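Local structure of kcn28 (Kitasatospora, 6J31) at residues A[11-16]-A[40-45]; A[337-342]-A[371-376]. The protein is of unknown function but belongs to the GT-B clan, probably with two Rossmann-like domains facing each other across a cleft. All blocks are in the same frame, centred on the assembly; numbering follows the deposited sequence.

Contact 1. Residues A[11-16]-A[40-45]; sequences SVPSRG and DPSVAA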
loop_
_atom_site.group_PDB
_atom_site.type_symbol
_atom_site.label_atom_id
_atom_site.label_comp_id
_atom_site.label_asym_id
_atom_site.label_seq_id
_atom_site.Cartn_x
_atom_site.Cartn_y
_atom_site.Cartn_z
ATOM N N SER A 11 3.986 -13.186 1.633
ATOM C CA SER A 11 3.084 -12.134 1.192
ATOM C C SER A 11 2.116 -12.721 0.175
ATOM O O SER A 11 2.022 -13.940 0.009
ATOM C CB SER A 11 3.837 -10.927 0.624
ATOM O OG SER A 11 2.941 -9.840 0.444
ATOM N N VAL A 12 1.376 -11.836 -0.483
ATOM C CA VAL A 12 0.335 -12.223 -1.431
ATOM C C VAL A 12 0.614 -11.515 -2.750
ATOM O O VAL A 12 1.334 -10.503 -2.788
ATOM C CB VAL A 12 -1.072 -11.869 -0.893
ATOM C CG1 VAL A 12 -1.296 -12.524 0.464
ATOM C CG2 VAL A 12 -1.232 -10.361 -0.801
ATOM N N PRO A 13 0.051 -12.014 -3.856
ATOM C CA PRO A 13 0.324 -11.395 -5.163
ATOM C C PRO A 13 -0.393 -10.071 -5.408
ATOM O O PRO A 13 -0.064 -9.399 -6.395
ATOM C CB PRO A 13 -0.153 -12.467 -6.155
ATOM C CG PRO A 13 -1.221 -13.194 -5.417
ATOM C CD PRO A 13 -0.747 -13.249 -3.995
ATOM N N SER A 14 -1.338 -9.668 -4.554
ATOM C CA SER A 14 -2.017 -8.387 -4.736
ATOM C C SER A 14 -1.005 -7.246 -4.759
ATOM O O SER A 14 -0.004 -7.268 -4.037
ATOM C CB SER A 14 -3.042 -8.169 -3.623
ATOM O OG SER A 14 -3.957 -9.249 -3.555
ATOM N N ARG A 15 -1.276 -6.235 -5.593
ATOM C CA ARG A 15 -0.216 -5.300 -5.966
ATOM C C ARG A 15 0.219 -4.401 -4.810
ATOM O O ARG A 15 1.396 -4.027 -4.732
ATOM C CB ARG A 15 -0.646 -4.448 -7.159
ATOM C CG ARG A 15 0.544 -3.795 -7.849
ATOM C CD ARG A 15 1.672 -4.828 -7.963
ATOM N NE ARG A 15 3.019 -4.267 -7.887
ATOM C CZ ARG A 15 3.713 -4.107 -6.764
ATOM N NH1 ARG A 15 3.190 -4.453 -5.596
ATOM N NH2 ARG A 15 4.936 -3.602 -6.814
ATOM N N GLY A 16 -0.686 -4.047 -3.909
ATOM C CA GLY A 16 -0.235 -3.182 -2.840
ATOM C C GLY A 16 0.592 -3.853 -1.763
ATOM O O GLY A 16 0.967 -3.199 -0.785
ATOM N N ASP A 40 2.857 -16.192 -4.497
ATOM C CA ASP A 40 2.336 -16.812 -5.705
ATOM C C ASP A 40 3.346 -16.669 -6.844
ATOM O O ASP A 40 4.031 -15.649 -6.942
ATOM C CB ASP A 40 1.000 -16.175 -6.087
ATOM C CG ASP A 40 0.300 -16.902 -7.227
ATOM O OD1 ASP A 40 0.752 -16.764 -8.385
ATOM O OD2 ASP A 40 -0.709 -17.600 -6.970
ATOM N N PRO A 41 3.482 -17.682 -7.703
ATOM C CA PRO A 41 4.454 -17.576 -8.803
ATOM C C PRO A 41 4.175 -16.433 -9.764
ATOM O O PRO A 41 5.085 -16.028 -10.494
ATOM C CB PRO A 41 4.331 -18.935 -9.507
ATOM C CG PRO A 41 3.814 -19.852 -8.458
ATOM C CD PRO A 41 2.873 -19.019 -7.641
ATOM N N SER A 42 2.968 -15.869 -9.764
ATOM C CA SER A 42 2.687 -14.758 -10.663
ATOM C C SER A 42 3.574 -13.547 -10.397
ATOM O O SER A 42 3.732 -12.705 -11.285
ATOM C CB SER A 42 1.215 -14.366 -10.564
ATOM O OG SER A 42 0.903 -13.896 -9.270
ATOM N N VAL A 43 4.170 -13.450 -9.210
ATOM C CA VAL A 43 5.003 -12.307 -8.854
ATOM C C VAL A 43 6.428 -12.784 -8.611
ATOM O O VAL A 43 7.176 -12.186 -7.824
ATOM C CB VAL A 43 4.437 -11.562 -7.634
ATOM C CG1 VAL A 43 3.076 -10.983 -7.970
ATOM C CG2 VAL A 43 4.367 -12.491 -6.405
ATOM N N ALA A 44 6.801 -13.873 -9.287
ATOM C CA ALA A 44 8.139 -14.432 -9.135
ATOM C C ALA A 44 9.212 -13.435 -9.545
ATOM O O ALA A 44 10.321 -13.460 -9.000
ATOM C CB ALA A 44 8.266 -15.721 -9.952
ATOM N N ALA A 45 8.915 -12.569 -10.515
ATOM C CA ALA A 45 9.897 -11.571 -10.928
ATOM C C ALA A 45 10.259 -10.644 -9.772
ATOM O O ALA A 45 11.440 -10.452 -9.461
ATOM C CB ALA A 45 9.366 -10.770 -12.118
#
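P13 lays its ring against the side chains of D40 and V43, joining the loops that follow two neighbouring parallel strands, 6-10 and 34-39, of the N-terminal Rossmann-like sheet of this GT-B protein. The ring of P13 is the middle of the contact. Its CG lies 3.8 Å from CB of D40, and the two side chains meet at a slant. With CG of D40 anti to the backbone N (chi1 -172°), the aspartate offers its methylene to the ring, while its carboxylate engages partners of its own. V43, at the N-cap position of helix 44-49, touches the same proline: its CG1 is 4.0 Å from CB of P13 and 3.9 Å from the carbonyl O of P13. L18 is a further apolar neighbour of V43. No hydrogen bond joins the two segments; the polar groups are used within 40-45 and beyond. D40 forms an Asx turn, OD1 taking the backbone N of S42 at 2.8 Å on its anti lone pair, with an N-H...O angle of 167°. OD2 accepts from the backbone N of S59, so both carboxylate oxygens are held and the rotation of the group is restrained. The hydroxyl of S42 meets D40 OD1 from above the carboxylate plane, at 3.0 Å from OG to OD1, and the same OG rests 3.6 Å from CB of P13.

Contact 2. Residues A[337-342]-A[371-376]; sequences LGIARR and SGLRRE
L373, on helix 364-378, sets one methyl, CD1, against both L337 and I339, where the chain leaves helix 327-336 and enters strand 340-342, the edge strand of the C-terminal Rossmann-like sheet. All contact across the segments is apolar. CD1 of L373 lies 3.8 Å from CD1 of L337, the two leucine side chains passing at a slant. I339 meets it end on, its CD1 being 3.9 Å from CD1 of L373, and its CG2 touches the same methyl at 4.0 Å. With CG1 set between its backbone N and carbonyl carbon (chi1 57°), I339 can bring both branches to that methyl. L312 of helix 305-314 packs on I339 and L373 alike, and F192 flanks L337. Polar interactions belong to the surroundings: G338, with positive phi, ends helix 327-336 in a Schellman motif, and its carbonyl O accepts from NE of R369, one turn before L373 on the same helix. R341 forms a salt bridge with E359, as R342 does with E332. With only aliphatic carbons meeting across the segments, the two are probably held by shape fit and the burial of apolar surface, with no directional bond between them.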
loop_
_atom_site.group_PDB
_atom_site.type_symbol
_atom_site.label_atom_id
_atom_site.label_comp_id
_atom_site.label_asym_id
_atom_site.label_seq_id
_atom_site.Cartn_x
_atom_site.Cartn_y
_atom_site.Cartn_z
ATOM N N LEU A 337 -2.883 17.601 6.724
ATOM C CA LEU A 337 -1.516 18.102 6.743
ATOM C C LEU A 337 -1.367 19.414 5.980
ATOM O O LEU A 337 -0.295 20.027 6.041
ATOM C CB LEU A 337 -0.565 17.054 6.153
ATOM C CG LEU A 337 -0.464 15.719 6.898
ATOM C CD1 LEU A 337 0.327 14.710 6.093
ATOM C CD2 LEU A 337 0.144 15.893 8.288
ATOM N N GLY A 338 -2.413 19.861 5.289
ATOM C CA GLY A 338 -2.355 21.111 4.555
ATOM C C GLY A 338 -1.518 21.063 3.296
ATOM O O GLY A 338 -0.917 22.076 2.924
ATOM N N ILE A 339 -1.450 19.908 2.635
ATOM C CA ILE A 339 -0.644 19.758 1.429
ATOM C C ILE A 339 -1.474 19.153 0.305
ATOM O O ILE A 339 -0.924 18.692 -0.701
ATOM C CB ILE A 339 0.603 18.895 1.692
ATOM C CG1 ILE A 339 0.189 17.528 2.226
ATOM C CG2 ILE A 339 1.563 19.588 2.650
ATOM C CD1 ILE A 339 1.066 16.418 1.740
ATOM N N ALA A 340 -2.796 19.131 0.460
ATOM C CA ALA A 340 -3.624 18.415 -0.497
ATOM C C ALA A 340 -5.021 19.015 -0.549
ATOM O O ALA A 340 -5.450 19.732 0.356
ATOM C CB ALA A 340 -3.700 16.922 -0.155
ATOM N N ARG A 341 -5.730 18.698 -1.632
ATOM C CA ARG A 341 -7.126 19.058 -1.817
ATOM C C ARG A 341 -7.875 17.791 -2.205
ATOM O O ARG A 341 -7.371 16.990 -2.998
ATOM C CB ARG A 341 -7.285 20.109 -2.925
ATOM C CG ARG A 341 -6.867 21.536 -2.566
ATOM C CD ARG A 341 -8.021 22.522 -2.510
ATOM N NE ARG A 341 -7.558 23.895 -2.719
ATOM C CZ ARG A 341 -6.735 24.563 -1.915
ATOM N NH1 ARG A 341 -6.256 23.995 -0.815
ATOM N NH2 ARG A 341 -6.385 25.805 -2.221
ATOM N N ARG A 342 -9.063 17.594 -1.643
ATOM C CA ARG A 342 -9.870 16.421 -1.950
ATOM C C ARG A 342 -10.971 16.771 -2.947
ATOM O O ARG A 342 -11.616 17.817 -2.833
ATOM C CB ARG A 342 -10.473 15.833 -0.672
ATOM C CG ARG A 342 -11.306 14.579 -0.876
ATOM C CD ARG A 342 -11.717 13.984 0.462
ATOM N NE ARG A 342 -12.569 12.807 0.307
ATOM C CZ ARG A 342 -12.863 11.961 1.290
ATOM N NH1 ARG A 342 -12.375 12.157 2.508
ATOM N NH2 ARG A 342 -13.647 10.915 1.055
ATOM N N SER A 371 8.354 20.394 2.628
ATOM C CA SER A 371 9.735 20.227 3.062
ATOM C C SER A 371 9.798 19.695 4.486
ATOM O O SER A 371 10.640 18.847 4.804
ATOM C CB SER A 371 10.485 21.551 2.944
ATOM O OG SER A 371 10.389 22.048 1.622
ATOM N N GLY A 372 8.914 20.183 5.358
ATOM C CA GLY A 372 8.864 19.655 6.711
ATOM C C GLY A 372 8.461 18.193 6.750
ATOM O O GLY A 372 9.043 17.398 7.494
ATOM N N LEU A 373 7.457 17.818 5.952
ATOM C CA LEU A 373 7.025 16.425 5.920
ATOM C C LEU A 373 8.104 15.512 5.357
ATOM O O LEU A 373 8.208 14.354 5.774
ATOM C CB LEU A 373 5.737 16.296 5.111
ATOM C CG LEU A 373 4.532 16.955 5.774
ATOM C CD1 LEU A 373 3.298 16.818 4.900
ATOM C CD2 LEU A 373 4.294 16.357 7.155
ATOM N N ARG A 374 8.913 16.013 4.421
ATOM C CA ARG A 374 10.057 15.244 3.947
ATOM C C ARG A 374 11.028 14.953 5.078
ATOM O O ARG A 374 11.535 13.831 5.195
ATOM C CB ARG A 374 10.743 15.988 2.798
ATOM C CG ARG A 374 10.202 15.629 1.420
ATOM C CD ARG A 374 10.774 16.487 0.292
ATOM N NE ARG A 374 12.200 16.762 0.421
ATOM C CZ ARG A 374 12.689 17.988 0.581
ATOM N NH1 ARG A 374 11.865 19.029 0.601
ATOM N NH2 ARG A 374 13.996 18.182 0.703
ATOM N N ARG A 375 11.304 15.945 5.930
ATOM C CA ARG A 375 12.220 15.668 7.029
ATOM C C ARG A 375 11.573 14.737 8.040
ATOM O O ARG A 375 12.225 13.821 8.554
ATOM C CB ARG A 375 12.702 16.932 7.728
ATOM C CG ARG A 375 14.009 16.608 8.517
ATOM C CD ARG A 375 14.558 17.809 9.277
ATOM N NE ARG A 375 13.400 18.445 9.987
ATOM C CZ ARG A 375 12.941 19.686 9.696
ATOM N NH1 ARG A 375 13.487 20.349 8.706
ATOM N NH2 ARG A 375 11.864 20.173 10.288
ATOM N N GLU A 376 10.294 14.961 8.340
ATOM C CA GLU A 376 9.586 14.069 9.247
ATOM C C GLU A 376 9.530 12.657 8.692
ATOM O O GLU A 376 9.608 11.686 9.453
ATOM C CB GLU A 376 8.167 14.573 9.502
ATOM C CG GLU A 376 8.065 15.646 10.556
ATOM C CD GLU A 376 6.633 16.066 10.788
ATOM O OE1 GLU A 376 5.833 15.212 11.225
ATOM O OE2 GLU A 376 6.309 17.242 10.531
#

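In the fold
The contacts lie on opposite sides of the chain's centre, their own centres about 31 Å apart and their nearest atoms about 19 Å apart, and share no helix or strand. Contact 1 lies in the loops at the end of two strands of the N-terminal sheet and sits at the surface, with the side chain of P13 about 11 Å from the bound (2E,2'E)-3,3'-(1,2-phenylene)di(prop-2-enoic acid). Contact 2 is buried in the C-terminal domain and joins the turn leading into the edge strand to helix 364-378. Neither has a hydrogen bond across its segments. The difference lies in what meets there: P13 in contact 1 touches a serine hydroxyl as well as carbon atoms, whereas across contact 2 only aliphatic side chains meet.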